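Local coordinates for protein protoporphyrinogen oxidase (PDB 3LOV) that probably oxidises coproporphyrinogen III to coproporphyrin III with molecular oxygen, using FAD, in the coproporphyrin-dependent route to heme b, at residues 279-284 and 434-438; 287-291 and 302-307. All coordinates share one frame; numbering follows the deposited sequence.

Interaction 1: residues 279-284 and 434-438; sequences DYVLLT and GIYLA
Val281 and Ile435 run alongside each other on neighbouring parallel strands, their side chains directed alike, with CB of Val281 3.9 Å from CG1 of Ile435. The pair illustrates how a parallel ladder sorts its side chains. Val281, Leu283, Ile435 and Leu437 share one face, while Leu282 and Tyr436 take the other. Four backbone hydrogen bonds hold the register: Val281 N to Gly434 O, Tyr436 N to Val281 O (2.7 Å), Leu283 N to Tyr436 O and Ala438 N to Leu283 O. CA-H groups add weaker contacts to the same carbonyl oxygens.

On the first face the two branches of Ile435 divide the work. CG1 stands anti to its own carbonyl carbon (chi1 -58°) and runs along Val281, whereas CG2 reaches CD1 of Leu283 at 4.0 Å. With both branches gone, as in an alanine here, Val281 and CD1 of Leu283 would probably lose the neighbour they share, leaving a gap beside the two side chains. CD2 of Leu437 leans against CB of Leu283 (3.9 Å).

On the second face Leu282 swings CG anti to its backbone N (chi1 -172°), which carries CD1 across to the neighbouring strand. There it meets CB of Tyr436 at 3.7 Å and the methyl of Ala438 at 3.8 Å, its side chain at about a right angle to that of Tyr436. Helices 14-26 and 447-463 pack on this side, through Ala19 and Met457 against Leu282.

Thr284 gives its OG1 to a hydrogen bond with Val10 O, next to the FAD. Strand 280-283 lies between strands 6-10 and 435-437, the latter at the edge of the five-stranded parallel sheet of the Rossmann-type FAD-binding domain.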
loop_
_atom_site.group_PDB
_atom_site.type_symbol
_atom_site.label_atom_id
_atom_site.label_comp_id
_atom_site.label_asym_id
_atom_site.label_seq_id
_atom_site.Cartn_x
_atom_site.Cartn_y
_atom_site.Cartn_z
ATOM N N ASP A 279 31.180 1.251 0.361
ATOM C CA ASP A 279 31.392 0.092 1.192
ATOM C C ASP A 279 30.047 -0.578 1.492
ATOM O O ASP A 279 29.971 -1.799 1.504
ATOM C CB ASP A 279 32.098 0.515 2.456
ATOM C CG ASP A 279 33.397 1.219 2.140
ATOM O OD1 ASP A 279 34.406 0.510 1.954
ATOM O OD2 ASP A 279 33.365 2.455 1.943
ATOM N N TYR A 280 29.000 0.229 1.722
ATOM C CA TYR A 280 27.662 -0.291 2.002
ATOM C C TYR A 280 26.707 0.254 0.971
ATOM O O TYR A 280 26.784 1.429 0.613
ATOM C CB TYR A 280 27.243 0.099 3.404
ATOM C CG TYR A 280 28.284 -0.261 4.422
ATOM C CD1 TYR A 280 28.514 -1.604 4.787
ATOM C CD2 TYR A 280 29.086 0.714 4.992
ATOM C CE1 TYR A 280 29.512 -1.936 5.726
ATOM C CE2 TYR A 280 30.079 0.384 5.924
ATOM C CZ TYR A 280 30.282 -0.929 6.284
ATOM O OH TYR A 280 31.268 -1.202 7.194
ATOM N N VAL A 281 25.853 -0.619 0.448
ATOM C CA VAL A 281 24.851 -0.232 -0.517
ATOM C C VAL A 281 23.466 -0.658 -0.005
ATOM O O VAL A 281 23.274 -1.843 0.322
ATOM C CB VAL A 281 25.116 -0.875 -1.893
ATOM C CG1 VAL A 281 24.131 -0.308 -2.966
ATOM C CG2 VAL A 281 26.571 -0.671 -2.324
ATOM N N LEU A 282 22.528 0.292 0.069
ATOM C CA LEU A 282 21.120 -0.007 0.370
ATOM C C LEU A 282 20.311 0.232 -0.899
ATOM O O LEU A 282 20.155 1.375 -1.364
ATOM C CB LEU A 282 20.562 0.784 1.586
ATOM C CG LEU A 282 19.132 0.384 2.080
ATOM C CD1 LEU A 282 19.037 -1.018 2.771
ATOM C CD2 LEU A 282 18.577 1.428 3.036
ATOM N N LEU A 283 19.843 -0.874 -1.491
ATOM C CA LEU A 283 18.955 -0.821 -2.641
ATOM C C LEU A 283 17.475 -0.699 -2.197
ATOM O O LEU A 283 16.958 -1.565 -1.506
ATOM C CB LEU A 283 19.185 -2.045 -3.566
ATOM C CG LEU A 283 20.619 -2.233 -4.086
ATOM C CD1 LEU A 283 20.808 -3.553 -4.902
ATOM C CD2 LEU A 283 21.042 -1.012 -4.958
ATOM N N THR A 284 16.797 0.370 -2.630
ATOM C CA THR A 284 15.398 0.618 -2.270
ATOM C C THR A 284 14.561 0.794 -3.528
ATOM O O THR A 284 13.414 1.224 -3.468
ATOM C CB THR A 284 15.256 1.850 -1.301
ATOM O OG1 THR A 284 15.435 3.090 -1.994
ATOM C CG2 THR A 284 16.295 1.785 -0.177
ATOM N N GLY A 434 27.960 -6.502 2.260
ATOM C CA GLY A 434 27.720 -5.057 2.335
ATOM C C GLY A 434 26.552 -4.500 1.506
ATOM O O GLY A 434 26.326 -3.281 1.475
ATOM N N ILE A 435 25.799 -5.363 0.837
ATOM C CA ILE A 435 24.656 -4.885 0.079
ATOM C C ILE A 435 23.388 -5.341 0.778
ATOM O O ILE A 435 23.243 -6.512 1.117
ATOM C CB ILE A 435 24.758 -5.285 -1.409
ATOM C CG1 ILE A 435 26.066 -4.704 -1.992
ATOM C CG2 ILE A 435 23.530 -4.812 -2.213
ATOM C CD1 ILE A 435 26.159 -4.741 -3.492
ATOM N N TYR A 436 22.505 -4.375 1.045
ATOM C CA TYR A 436 21.284 -4.573 1.835
ATOM C C TYR A 436 20.124 -4.089 0.977
ATOM O O TYR A 436 20.307 -3.268 0.058
ATOM C CB TYR A 436 21.357 -3.813 3.190
ATOM C CG TYR A 436 22.486 -4.289 4.098
ATOM C CD1 TYR A 436 23.800 -3.814 3.962
ATOM C CD2 TYR A 436 22.246 -5.218 5.075
ATOM C CE1 TYR A 436 24.845 -4.315 4.792
ATOM C CE2 TYR A 436 23.271 -5.707 5.911
ATOM C CZ TYR A 436 24.558 -5.248 5.753
ATOM O OH TYR A 436 25.498 -5.757 6.601
ATOM N N LEU A 437 18.952 -4.660 1.233
ATOM C CA LEU A 437 17.710 -4.344 0.521
ATOM C C LEU A 437 16.632 -3.826 1.466
ATOM O O LEU A 437 16.458 -4.364 2.560
ATOM C CB LEU A 437 17.161 -5.625 -0.148
ATOM C CG LEU A 437 18.123 -6.452 -0.973
ATOM C CD1 LEU A 437 17.498 -7.751 -1.463
ATOM C CD2 LEU A 437 18.600 -5.634 -2.160
ATOM N N ALA A 438 15.852 -2.844 1.005
ATOM C CA ALA A 438 14.718 -2.314 1.759
ATOM C C ALA A 438 13.696 -1.703 0.816
ATOM O O ALA A 438 14.005 -1.315 -0.308
ATOM C CB ALA A 438 15.198 -1.256 2.808
#

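Interaction 2: residues 287-291 and 302-307; sequences HPQVV and LEQLTT. With FAD (flavin-adenine dinucleotide), chain B.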
loop_
_atom_site.group_PDB
_atom_site.type_symbol
_atom_site.label_atom_id
_atom_site.label_comp_id
_atom_site.label_asym_id
_atom_site.label_seq_id
_atom_site.Cartn_x
_atom_site.Cartn_y
_atom_site.Cartn_z
ATOM N N HIS A 287 12.360 -4.155 -7.218
ATOM C CA HIS A 287 13.040 -5.438 -7.110
ATOM C C HIS A 287 13.531 -6.113 -8.442
ATOM O O HIS A 287 14.553 -6.780 -8.444
ATOM C CB HIS A 287 12.209 -6.398 -6.223
ATOM C CG HIS A 287 10.918 -6.850 -6.837
ATOM N ND1 HIS A 287 9.731 -6.164 -6.678
ATOM C CD2 HIS A 287 10.628 -7.922 -7.611
ATOM C CE1 HIS A 287 8.775 -6.779 -7.345
ATOM N NE2 HIS A 287 9.281 -7.872 -7.887
ATOM N N PRO A 288 12.846 -5.910 -9.562
ATOM C CA PRO A 288 13.421 -6.444 -10.816
ATOM C C PRO A 288 14.716 -5.737 -11.252
ATOM O O PRO A 288 15.483 -6.307 -12.013
ATOM C CB PRO A 288 12.332 -6.200 -11.863
ATOM C CG PRO A 288 11.087 -5.802 -11.085
ATOM C CD PRO A 288 11.572 -5.209 -9.790
ATOM N N GLN A 289 14.940 -4.503 -10.810
ATOM C CA GLN A 289 16.225 -3.884 -11.043
ATOM C C GLN A 289 17.255 -4.449 -10.100
ATOM O O GLN A 289 18.416 -4.531 -10.466
ATOM C CB GLN A 289 16.170 -2.366 -10.919
ATOM C CG GLN A 289 15.253 -1.644 -11.940
ATOM C CD GLN A 289 15.440 -0.170 -11.824
ATOM O OE1 GLN A 289 16.571 0.302 -11.848
ATOM N NE2 GLN A 289 14.357 0.576 -11.673
ATOM N N VAL A 290 16.850 -4.892 -8.909
ATOM C CA VAL A 290 17.768 -5.575 -7.991
ATOM C C VAL A 290 18.336 -6.840 -8.618
ATOM O O VAL A 290 19.552 -7.101 -8.588
ATOM C CB VAL A 290 17.087 -5.903 -6.628
ATOM C CG1 VAL A 290 17.986 -6.796 -5.774
ATOM C CG2 VAL A 290 16.699 -4.597 -5.884
ATOM N N VAL A 291 17.452 -7.636 -9.185
ATOM C CA VAL A 291 17.837 -8.883 -9.842
ATOM C C VAL A 291 18.846 -8.604 -10.957
ATOM O O VAL A 291 19.851 -9.301 -11.047
ATOM C CB VAL A 291 16.613 -9.610 -10.456
ATOM C CG1 VAL A 291 17.061 -10.758 -11.368
ATOM C CG2 VAL A 291 15.645 -10.055 -9.344
ATOM N N LEU A 302 12.699 -13.160 -6.146
ATOM C CA LEU A 302 12.410 -11.837 -6.697
ATOM C C LEU A 302 11.950 -11.871 -8.155
ATOM O O LEU A 302 11.148 -11.034 -8.552
ATOM C CB LEU A 302 13.609 -10.900 -6.547
ATOM C CG LEU A 302 13.943 -10.469 -5.125
ATOM C CD1 LEU A 302 14.957 -9.307 -5.181
ATOM C CD2 LEU A 302 12.718 -10.040 -4.351
ATOM N N GLU A 303 12.453 -12.819 -8.961
ATOM C CA GLU A 303 11.968 -12.960 -10.362
ATOM C C GLU A 303 10.478 -13.360 -10.410
ATOM O O GLU A 303 9.768 -12.986 -11.305
ATOM C CB GLU A 303 12.789 -14.002 -11.142
ATOM C CG GLU A 303 14.228 -13.588 -11.372
ATOM C CD GLU A 303 15.162 -14.739 -11.737
ATOM O OE1 GLU A 303 14.768 -15.921 -11.681
ATOM O OE2 GLU A 303 16.330 -14.449 -12.029
ATOM N N GLN A 304 10.036 -14.146 -9.448
ATOM C CA GLN A 304 8.639 -14.581 -9.381
ATOM C C GLN A 304 7.735 -13.680 -8.573
ATOM O O GLN A 304 6.568 -13.984 -8.442
ATOM C CB GLN A 304 8.595 -15.981 -8.764
ATOM C CG GLN A 304 9.250 -17.003 -9.682
ATOM C CD GLN A 304 9.736 -18.217 -8.927
ATOM O OE1 GLN A 304 9.035 -18.776 -8.079
ATOM N NE2 GLN A 304 10.959 -18.616 -9.207
ATOM N N LEU A 305 8.241 -12.569 -8.030
ATOM C CA LEU A 305 7.389 -11.630 -7.312
ATOM C C LEU A 305 6.726 -10.703 -8.310
ATOM O O LEU A 305 7.357 -9.810 -8.863
ATOM C CB LEU A 305 8.208 -10.861 -6.263
ATOM C CG LEU A 305 7.472 -9.952 -5.288
ATOM C CD1 LEU A 305 6.544 -10.751 -4.389
ATOM C CD2 LEU A 305 8.469 -9.125 -4.477
ATOM N N THR A 306 5.435 -10.900 -8.530
ATOM C CA THR A 306 4.720 -10.176 -9.550
ATOM C C THR A 306 4.123 -8.891 -9.043
ATOM O O THR A 306 3.955 -8.694 -7.829
ATOM C CB THR A 306 3.536 -10.993 -10.134
ATOM O OG1 THR A 306 2.547 -11.189 -9.106
ATOM C CG2 THR A 306 4.001 -12.374 -10.722
ATOM N N THR A 307 3.746 -8.034 -9.997
ATOM C CA THR A 307 3.134 -6.772 -9.689
ATOM C C THR A 307 2.018 -6.473 -10.678
ATOM O O THR A 307 1.868 -7.163 -11.705
ATOM C CB THR A 307 4.171 -5.617 -9.783
ATOM O OG1 THR A 307 4.696 -5.574 -11.106
ATOM C CG2 THR A 307 5.318 -5.753 -8.723
HETATM P PA FAD B . 9.119 4.004 -4.482
HETATM O O1A FAD B . 8.188 5.037 -3.944
HETATM O O2A FAD B . 8.719 3.244 -5.690
HETATM O O5B FAD B . 10.524 4.698 -4.761
HETATM C C5B FAD B . 11.525 4.102 -5.546
HETATM C C4B FAD B . 12.522 5.198 -5.936
HETATM O O4B FAD B . 13.677 4.632 -6.560
HETATM C C3B FAD B . 11.887 6.191 -6.888
HETATM O O3B FAD B . 12.152 7.529 -6.505
HETATM C C2B FAD B . 12.546 5.805 -8.198
HETATM O O2B FAD B . 12.692 6.869 -9.070
HETATM C C1B FAD B . 13.911 5.322 -7.755
HETATM N N9A FAD B . 14.609 4.434 -8.698
HETATM C C8A FAD B . 14.145 3.470 -9.566
HETATM N N7A FAD B . 15.185 2.909 -10.233
HETATM C C5A FAD B . 16.328 3.519 -9.796
HETATM C C6A FAD B . 17.684 3.360 -10.091
HETATM N N6A FAD B . 18.100 2.434 -10.951
HETATM N N1A FAD B . 18.622 4.159 -9.457
HETATM C C2A FAD B . 18.233 5.075 -8.509
HETATM N N3A FAD B . 16.893 5.212 -8.199
HETATM C C4A FAD B . 15.970 4.468 -8.842
HETATM N N1 FAD B . 0.829 2.829 1.317
HETATM C C2 FAD B . 0.181 3.320 2.417
HETATM O O2 FAD B . 0.682 3.212 3.544
HETATM N N3 FAD B . -1.046 3.916 2.271
HETATM C C4 FAD B . -1.657 4.020 1.075
HETATM O O4 FAD B . -2.730 4.589 1.014
HETATM C C4X FAD B . -1.046 3.504 -0.048
HETATM N N5 FAD B . -1.646 3.650 -1.288
HETATM C C5X FAD B . -0.991 3.137 -2.411
HETATM C C6 FAD B . -1.593 3.237 -3.670
HETATM C C7 FAD B . -0.947 2.722 -4.806
HETATM C C7M FAD B . -1.594 2.841 -6.154
HETATM C C8 FAD B . 0.328 2.136 -4.695
HETATM C C8M FAD B . 1.057 1.556 -5.894
HETATM C C9 FAD B . 0.944 2.045 -3.451
HETATM C C9A FAD B . 0.294 2.535 -2.295
HETATM N N10 FAD B . 0.911 2.443 -1.041
HETATM C C10 FAD B . 0.226 2.925 0.082
HETATM C "C1'" FAD B . 2.260 1.801 -0.823
HETATM C "C2'" FAD B . 3.339 2.912 -0.807
HETATM O "O2'" FAD B . 3.358 3.523 -2.043
HETATM C "C3'" FAD B . 4.747 2.384 -0.501
HETATM O "O3'" FAD B . 4.753 2.080 0.888
HETATM C "C4'" FAD B . 5.911 3.378 -0.751
HETATM O "O4'" FAD B . 5.660 4.406 -1.691
HETATM C "C5'" FAD B . 7.144 2.668 -1.273
HETATM O "O5'" FAD B . 8.206 3.585 -1.337
HETATM P P FAD B . 9.630 3.076 -1.792
HETATM O O1P FAD B . 9.947 1.701 -1.263
HETATM O O2P FAD B . 10.717 4.107 -1.610
HETATM O O3P FAD B . 9.462 2.864 -3.406
#
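His287, in the first turn of helix 287-293, faces Leu302 near the end of helix 300-303 with their CA atoms 6.4 Å apart, and the chain then runs past the imidazole as an irregular segment through Leu305 to Thr307. The histidine ring is the centre of the contact. Its NE2 donates to the backbone O of Leu305 at 2.9 Å, with the acceptor close to the ring plane, though NE2 itself lies 31° out of the carbonyl plane of Leu305. CD2 of Leu305 sits over the middle of one ring face, 3.7 Å from the centroid, in a CH-pi contact, while CD of Pro288 lies against the opposite face near the rim. The ring is thus clamped on both faces and tied at its edge; chi1 of 69°, placing CG between the backbone N and carbonyl carbon, turns it toward Leu305.

Gln289, on the same helix turn, belongs to the Rossmann-type dinucleotide-binding fold of this flavin-containing amine oxidoreductase family. Its extended side chain ends in an amide that pairs with the adenine of FAD: OE1 accepts from N6A at 2.8 Å, and NE2 donates to N7A at 2.9 Å, less straight at 138°.

Further along the helix, the side chains of Val291 and Leu302 pass in opposite directions, CG2 of Val291 3.6 Å from CB of Leu302, and CG1 of Val290 approaches CD1 of Leu302. Ile421 and Val424 of helix 417-431 also touch Leu302.

Strand 280-283 of interaction 1 runs directly into helix 287-293 of interaction 2, so one segment of each contact belongs to the same strand-to-helix passage, and the centres of the contacts are 16 Å apart. They meet through Val290: its CG1 lies 3.8 Å from CD2 of Leu437, and its CG2 lies 4.2 Å from CB of Leu283. The helix therefore packs on the sheet face that carries these leucines. Both contacts also border the cofactor. The side chain of Thr284, at the end of the strand, comes within about 5 Å of FAD, and Gln289, a few residues on, reads the adenine edge, as the chain passes from sheet to helix beside the dinucleotide.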